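Local coordinates for protein SAM dependent methyltransferase (Aquifex aeolicus, PDB 3DH0) that binds S-adenosylmethionine and probably transfers its methyl group to a substrate, at residues L30-G34 against F186-A190; L52-S56 against L85-V90; I142-K146 against V158-E163. All coordinates share one frame; numbering follows the deposited sequence.

In the fold
The three contacts sit around one seven-stranded mixed sheet with strand order 3-2-1-4-5-7-6. Contact 1 joins helix 26-33, near the N-terminus, to the last strand, 185-191, and spans most of the chain. Contacts 2 and 3 are both nested inside that loop, and contact 2 closes before contact 3 opens. Contact 1 meets contact 3 through the neighbouring strands 185-191 and 137-144. It meets contact 2 where Leu30 packs on Leu55. The centres of contacts 1 and 3 are 15 Å apart, those of 1 and 2 are 20 Å apart, and those of 2 and 3 are 28 Å apart. Contact 3 comes nearest the bound S-adenosylmethionine, and contact 2 lies toward the other side of the sheet.

Contact 1: residues L30-G34 against F186-A190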
# COMPACT_ATOMS: atom_id res chain seq x y z
N LEU A 30 7.22 -3.73 -7.78
CA LEU A 30 6.29 -2.76 -8.37
C LEU A 30 6.22 -2.87 -9.88
O LEU A 30 5.13 -2.92 -10.46
CB LEU A 30 6.70 -1.33 -8.01
CG LEU A 30 6.60 -0.83 -6.57
CD1 LEU A 30 7.45 0.42 -6.41
CD2 LEU A 30 5.15 -0.56 -6.22
N LYS A 31 7.39 -2.87 -10.51
CA LYS A 31 7.51 -2.95 -11.96
C LYS A 31 6.82 -4.20 -12.46
O LYS A 31 6.19 -4.20 -13.51
CB LYS A 31 8.99 -2.99 -12.37
CG LYS A 31 9.23 -2.90 -13.86
CD LYS A 31 9.24 -4.25 -14.54
CE LYS A 31 9.55 -4.10 -16.04
NZ LYS A 31 10.81 -3.29 -16.28
N GLU A 32 6.92 -5.26 -11.68
CA GLU A 32 6.32 -6.50 -12.06
C GLU A 32 4.80 -6.45 -11.90
O GLU A 32 4.06 -7.06 -12.68
CB GLU A 32 6.92 -7.61 -11.21
CG GLU A 32 6.49 -9.01 -11.60
CD GLU A 32 6.84 -10.00 -10.52
OE1 GLU A 32 8.05 -10.14 -10.20
OE2 GLU A 32 5.89 -10.63 -9.98
N PHE A 33 4.32 -5.72 -10.90
CA PHE A 33 2.88 -5.60 -10.66
C PHE A 33 2.18 -4.60 -11.57
O PHE A 33 0.96 -4.42 -11.48
CB PHE A 33 2.59 -5.24 -9.20
CG PHE A 33 2.47 -6.42 -8.30
CD1 PHE A 33 3.59 -7.06 -7.79
CD2 PHE A 33 1.21 -6.91 -7.95
CE1 PHE A 33 3.47 -8.18 -6.95
CE2 PHE A 33 1.07 -8.02 -7.11
CZ PHE A 33 2.20 -8.66 -6.61
N GLY A 34 2.94 -3.93 -12.43
CA GLY A 34 2.35 -2.99 -13.36
C GLY A 34 2.43 -1.49 -13.12
O GLY A 34 1.83 -0.72 -13.88
N PHE A 186 3.65 -12.35 0.82
CA PHE A 186 2.99 -12.77 -0.39
C PHE A 186 2.49 -11.49 -1.06
O PHE A 186 2.59 -10.41 -0.50
CB PHE A 186 1.84 -13.73 -0.09
CG PHE A 186 0.78 -13.15 0.79
CD1 PHE A 186 -0.13 -12.23 0.29
CD2 PHE A 186 0.67 -13.56 2.11
CE1 PHE A 186 -1.13 -11.71 1.10
CE2 PHE A 186 -0.32 -13.05 2.94
CZ PHE A 186 -1.23 -12.13 2.43
N GLY A 187 1.97 -11.62 -2.27
CA GLY A 187 1.46 -10.46 -2.96
C GLY A 187 0.25 -10.89 -3.75
O GLY A 187 0.11 -12.05 -4.09
N VAL A 188 -0.64 -9.95 -4.01
CA VAL A 188 -1.82 -10.25 -4.79
C VAL A 188 -2.03 -9.19 -5.85
O VAL A 188 -1.90 -8.00 -5.60
CB VAL A 188 -3.07 -10.40 -3.89
CG1 VAL A 188 -2.94 -9.52 -2.67
CG2 VAL A 188 -4.33 -10.06 -4.67
N TYR A 189 -2.34 -9.66 -7.05
CA TYR A 189 -2.55 -8.83 -8.22
C TYR A 189 -4.04 -8.78 -8.45
O TYR A 189 -4.68 -9.81 -8.65
CB TYR A 189 -1.86 -9.50 -9.40
CG TYR A 189 -1.65 -8.68 -10.65
CD1 TYR A 189 -2.64 -8.61 -11.64
CD2 TYR A 189 -0.42 -8.08 -10.89
CE1 TYR A 189 -2.38 -7.96 -12.86
CE2 TYR A 189 -0.16 -7.44 -12.09
CZ TYR A 189 -1.13 -7.39 -13.07
OH TYR A 189 -0.81 -6.77 -14.27
N ALA A 190 -4.62 -7.58 -8.40
CA ALA A 190 -6.05 -7.45 -8.61
C ALA A 190 -6.36 -6.23 -9.44
O ALA A 190 -5.66 -5.22 -9.38
CB ALA A 190 -6.76 -7.38 -7.28
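Phe33 and Tyr189 carry this contact. Their side chains run past each other in opposite directions, and their rings meet obliquely, with planes at 34°. The ring centroids are 5.8 Å apart. The closest side-chain atoms are Phe33 CD2 and Tyr189 CD2, at 3.6 Å. The far edge of the Phe33 ring points at the strand backbone. Phe33 CE2 lies 3.3 Å from Val188 O, which sits at the ring edge near the ring plane. Phe33 CZ comes to 4.1 Å from Gly187 C. Gly187 has no side chain, and the ring reaches the strand backbone there directly.

Tyr189 returns the contact. Its CG is anti to the backbone N (chi1 -166°), and this swings the ring back over the end of the helix. There Tyr189 CE2 lies 3.3 Å from Phe33 O. No hydrogen bond crosses between the two segments, and the touch is one of van der Waals packing.

The next shell surrounds them. Gly34 has positive phi and closes the helix in a Schellman motif, which sets the turn just after Phe33. Arg177, on strand 174-181, makes a cation-pi contact with Phe33 and also touches the Tyr189 side chain. Backbone bonds from Val188 to Ile141 and from Tyr189 to Gly176 and Arg177 hold strand 185-191 between its neighbours. Such an antiparallel seventh strand, inserted between the fifth and sixth and covered here by an N-terminal helix, is the hallmark of the class I S-adenosylmethionine-dependent methyltransferase fold.

Contact 2: residues L52-S56 against L85-V90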
# COMPACT_ATOMS: atom_id res chain seq x y z
N LEU A 52 7.89 5.25 -0.35
CA LEU A 52 7.61 6.45 -1.14
C LEU A 52 8.69 6.84 -2.14
O LEU A 52 8.39 7.25 -3.27
CB LEU A 52 7.27 7.63 -0.22
CG LEU A 52 5.85 7.63 0.39
CD1 LEU A 52 5.62 8.89 1.24
CD2 LEU A 52 4.82 7.56 -0.72
N PRO A 53 9.97 6.75 -1.75
CA PRO A 53 11.01 7.11 -2.72
C PRO A 53 10.92 6.26 -3.98
O PRO A 53 11.30 6.68 -5.07
CB PRO A 53 12.29 6.84 -1.94
CG PRO A 53 11.90 7.20 -0.54
CD PRO A 53 10.54 6.57 -0.40
N TYR A 54 10.39 5.05 -3.81
CA TYR A 54 10.26 4.10 -4.90
C TYR A 54 9.13 4.45 -5.83
O TYR A 54 9.34 4.69 -7.00
CB TYR A 54 10.06 2.71 -4.32
CG TYR A 54 11.26 2.30 -3.51
CD1 TYR A 54 12.43 1.90 -4.15
CD2 TYR A 54 11.26 2.41 -2.12
CE1 TYR A 54 13.58 1.63 -3.43
CE2 TYR A 54 12.43 2.15 -1.39
CZ TYR A 54 13.58 1.76 -2.06
OH TYR A 54 14.75 1.54 -1.38
N LEU A 55 7.92 4.48 -5.28
CA LEU A 55 6.73 4.85 -6.03
C LEU A 55 6.98 6.17 -6.76
O LEU A 55 6.63 6.34 -7.92
CB LEU A 55 5.57 5.00 -5.06
CG LEU A 55 5.20 3.75 -4.26
CD1 LEU A 55 4.26 4.13 -3.13
CD2 LEU A 55 4.58 2.71 -5.19
N SER A 56 7.58 7.11 -6.05
CA SER A 56 7.88 8.41 -6.61
C SER A 56 8.72 8.27 -7.87
O SER A 56 8.39 8.81 -8.93
CB SER A 56 8.63 9.25 -5.57
OG SER A 56 8.84 10.57 -6.01
N LEU A 85 13.93 14.37 1.27
CA LEU A 85 14.48 13.67 0.11
C LEU A 85 14.29 14.40 -1.21
O LEU A 85 14.95 14.07 -2.19
CB LEU A 85 13.88 12.27 0.00
CG LEU A 85 14.06 11.33 1.21
CD1 LEU A 85 13.51 9.96 0.89
CD2 LEU A 85 15.53 11.23 1.58
N GLY A 86 13.41 15.39 -1.24
CA GLY A 86 13.18 16.13 -2.46
C GLY A 86 12.24 15.45 -3.44
O GLY A 86 12.41 15.61 -4.65
N LEU A 87 11.26 14.71 -2.93
CA LEU A 87 10.29 14.03 -3.78
C LEU A 87 9.17 15.01 -4.15
O LEU A 87 8.23 15.22 -3.39
CB LEU A 87 9.71 12.82 -3.03
CG LEU A 87 10.72 11.78 -2.52
CD1 LEU A 87 10.02 10.73 -1.70
CD2 LEU A 87 11.45 11.13 -3.71
N LYS A 88 9.29 15.61 -5.33
CA LYS A 88 8.32 16.61 -5.79
C LYS A 88 6.94 16.14 -6.25
O LYS A 88 6.00 16.91 -6.23
CB LYS A 88 8.97 17.45 -6.90
CG LYS A 88 10.28 18.09 -6.47
CD LYS A 88 10.12 19.31 -5.56
CE LYS A 88 9.75 20.56 -6.35
NZ LYS A 88 10.11 21.82 -5.62
N ASN A 89 6.81 14.88 -6.67
CA ASN A 89 5.52 14.40 -7.14
C ASN A 89 4.68 13.69 -6.09
O ASN A 89 3.72 13.00 -6.42
CB ASN A 89 5.72 13.46 -8.32
CG ASN A 89 6.51 12.22 -7.96
OD1 ASN A 89 6.69 11.32 -8.78
ND2 ASN A 89 7.01 12.16 -6.73
N VAL A 90 5.04 13.84 -4.82
CA VAL A 90 4.29 13.17 -3.78
C VAL A 90 3.45 14.10 -2.94
O VAL A 90 3.92 15.13 -2.47
CB VAL A 90 5.20 12.37 -2.84
CG1 VAL A 90 4.34 11.55 -1.88
CG2 VAL A 90 6.11 11.49 -3.64
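Leu87 has CG anti to its carbonyl carbon (chi1 -57°), which aims both methyl groups at helix 52-59. Ser56 turns its OG anti to the backbone N (chi1 -175°), and the hydroxyl swings out to meet the loop. The contact belongs to the Rossmann-like half of the fold. Helix 52-59 is the crossover between parallel strands 40-43 and 64-69. Segment 85-90 leads from helix 72-85 into strand 90-94, at the edge of the sheet.

Leu87 fits against the first turn of the helix. Leu87 CD1 lies 3.9 Å from Pro53 CA, and this methyl also nears the backbone of Leu52. Leu87 CD2 goes the other way, to 3.5 Å from Ser56 OG. Leu87 thus spans one turn of the helix, from Pro53 to Ser56. Leu85, the last residue of helix 72-85, adds to the outer side. Leu85 CD1 touches the proline ring at Pro53 CG, 3.5 Å away.

Gly86 leaves the helix with positive phi (82°), and a type I beta turn from Leu87 to Val90 follows. The two bends bring Leu87, Asn89 and Val90 back against helix 52-59, on which Leu85 already rests. The Asn89 side chain lies next to Ser56, and the Asn89 backbone bonds to Val65.

On the inner side the contact merges with the sheet. Leu52 and Val90 both pack on Val65 of strand 64-69, and Leu52 also reaches Ala67. Leu52 and Val90 cross at a slant, with Leu52 CD2 4.2 Å from Val90 CG1. The second Val90 methyl, CG2, turns to the other end of the helical turn and lies 3.7 Å from Ser56 OG.

Contact 3: residues I142-K146 against V158-E163; sequences IDWKK and VYSEWE
Val158 fills the middle of the contact, its methyls set against backbone oxygens at the end of strand 137-144. They fork over the backbone there: Val158 CG2 is 3.7 Å from Trp144 O, and Val158 CG1 is 3.7 Å from Lys145 O. CG2 also comes alongside Asp143. Lys146 adds its aliphatic chain. Lys146 CB packs on Ser160 CB at 3.5 Å, and its CG lies near Val158 CG1.

The polar contacts are mainly local. Lys146 is extended from its CB (chi1 -158°) and bends only at its last torsion. Lys146 NZ is held chiefly by Pro155 O, and also makes a weak hydrogen bond to Val158 O (3.1 Å). Asp143 OD1 accepts from Trp144 N through its anti lone pair, and OD2 is hydrogen-bonded to His117. Ser160 and Glu163 form a capping box that starts helix 161-170. In it, Glu163 N reaches Ser160 OG in a weak but nearly straight bond (168°).

Opposite charges are near but do not pair. Lys146 NZ stays 4.7 Å from Glu163 OE2. The chemistry implies that apolar packing and backbone acceptors, not a salt bridge, join the helix start to the strand end near the S-adenosylmethionine site, where the Trp144 side chain is about 6 Å from the ligand.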
# COMPACT_ATOMS: atom_id res chain seq x y z
N ILE A 142 0.36 -6.23 -0.63
CA ILE A 142 1.49 -7.02 -0.13
C ILE A 142 1.47 -7.20 1.39
O ILE A 142 1.41 -6.21 2.12
CB ILE A 142 2.84 -6.37 -0.54
CG1 ILE A 142 2.98 -6.38 -2.07
CG2 ILE A 142 4.01 -7.13 0.09
CD1 ILE A 142 4.32 -5.86 -2.58
N ASP A 143 1.52 -8.44 1.86
CA ASP A 143 1.52 -8.68 3.30
C ASP A 143 2.26 -9.93 3.79
O ASP A 143 2.63 -10.79 3.00
CB ASP A 143 0.08 -8.70 3.84
CG ASP A 143 -0.05 -7.92 5.13
OD1 ASP A 143 0.84 -8.07 6.00
OD2 ASP A 143 -1.03 -7.15 5.28
N TRP A 144 2.46 -10.01 5.11
CA TRP A 144 3.16 -11.15 5.72
C TRP A 144 2.39 -12.44 5.56
O TRP A 144 1.16 -12.41 5.46
CB TRP A 144 3.37 -10.95 7.22
CG TRP A 144 4.10 -9.73 7.62
CD1 TRP A 144 3.56 -8.57 8.09
CD2 TRP A 144 5.52 -9.55 7.63
NE1 TRP A 144 4.57 -7.68 8.40
CE2 TRP A 144 5.78 -8.26 8.12
CE3 TRP A 144 6.60 -10.37 7.27
CZ2 TRP A 144 7.08 -7.76 8.26
CZ3 TRP A 144 7.89 -9.87 7.41
CH2 TRP A 144 8.12 -8.58 7.90
N LYS A 145 3.12 -13.56 5.58
CA LYS A 145 2.54 -14.90 5.46
C LYS A 145 1.82 -15.22 6.77
O LYS A 145 2.16 -14.65 7.82
CB LYS A 145 3.65 -15.92 5.20
CG LYS A 145 3.42 -16.82 4.00
CD LYS A 145 4.11 -16.31 2.74
CE LYS A 145 5.55 -16.83 2.65
NZ LYS A 145 6.26 -16.34 1.43
N LYS A 146 0.83 -16.11 6.74
CA LYS A 146 0.12 -16.43 7.98
C LYS A 146 0.65 -17.67 8.67
O LYS A 146 -0.12 -18.51 9.14
CB LYS A 146 -1.39 -16.60 7.75
CG LYS A 146 -2.22 -16.38 9.02
CD LYS A 146 -3.63 -16.92 8.88
CE LYS A 146 -4.63 -16.13 9.73
NZ LYS A 146 -4.17 -15.92 11.13
N VAL A 158 -2.42 -11.39 11.43
CA VAL A 158 -2.45 -11.16 10.00
C VAL A 158 -3.42 -12.10 9.30
O VAL A 158 -3.88 -13.08 9.89
CB VAL A 158 -1.04 -11.37 9.39
CG1 VAL A 158 -0.67 -12.85 9.40
CG2 VAL A 158 -0.99 -10.83 7.97
N TYR A 159 -3.72 -11.79 8.03
CA TYR A 159 -4.59 -12.62 7.20
C TYR A 159 -3.66 -13.52 6.40
O TYR A 159 -2.45 -13.26 6.31
CB TYR A 159 -5.36 -11.79 6.17
CG TYR A 159 -6.44 -10.86 6.67
CD1 TYR A 159 -6.31 -9.49 6.51
CD2 TYR A 159 -7.61 -11.35 7.23
CE1 TYR A 159 -7.32 -8.62 6.89
CE2 TYR A 159 -8.63 -10.50 7.62
CZ TYR A 159 -8.48 -9.13 7.44
OH TYR A 159 -9.49 -8.28 7.82
N SER A 160 -4.21 -14.55 5.79
CA SER A 160 -3.43 -15.43 4.95
C SER A 160 -3.89 -15.08 3.53
O SER A 160 -5.02 -14.61 3.34
CB SER A 160 -3.76 -16.89 5.23
OG SER A 160 -5.03 -17.23 4.69
N GLU A 161 -3.03 -15.31 2.54
CA GLU A 161 -3.37 -15.03 1.15
C GLU A 161 -4.75 -15.59 0.83
O GLU A 161 -5.50 -15.05 0.03
CB GLU A 161 -2.36 -15.68 0.22
CG GLU A 161 -2.23 -17.18 0.44
CD GLU A 161 -0.96 -17.56 1.18
OE1 GLU A 161 -0.72 -16.99 2.28
OE2 GLU A 161 -0.21 -18.44 0.66
N TRP A 162 -5.08 -16.69 1.48
CA TRP A 162 -6.36 -17.32 1.25
C TRP A 162 -7.51 -16.39 1.65
O TRP A 162 -8.34 -16.04 0.82
CB TRP A 162 -6.37 -18.66 1.99
CG TRP A 162 -5.22 -19.55 1.54
CD1 TRP A 162 -5.07 -20.12 0.30
CD2 TRP A 162 -4.04 -19.92 2.28
NE1 TRP A 162 -3.89 -20.82 0.23
CE2 TRP A 162 -3.23 -20.71 1.43
CE3 TRP A 162 -3.58 -19.66 3.59
CZ2 TRP A 162 -1.98 -21.26 1.84
CZ3 TRP A 162 -2.33 -20.21 4.01
CH2 TRP A 162 -1.56 -20.99 3.13
N GLU A 163 -7.55 -15.96 2.91
CA GLU A 163 -8.62 -15.07 3.38
C GLU A 163 -8.70 -13.78 2.56
O GLU A 163 -9.75 -13.44 2.02
CB GLU A 163 -8.40 -14.69 4.84
CG GLU A 163 -8.50 -15.83 5.82
CD GLU A 163 -7.45 -15.71 6.89
OE1 GLU A 163 -6.26 -15.76 6.51
OE2 GLU A 163 -7.79 -15.57 8.08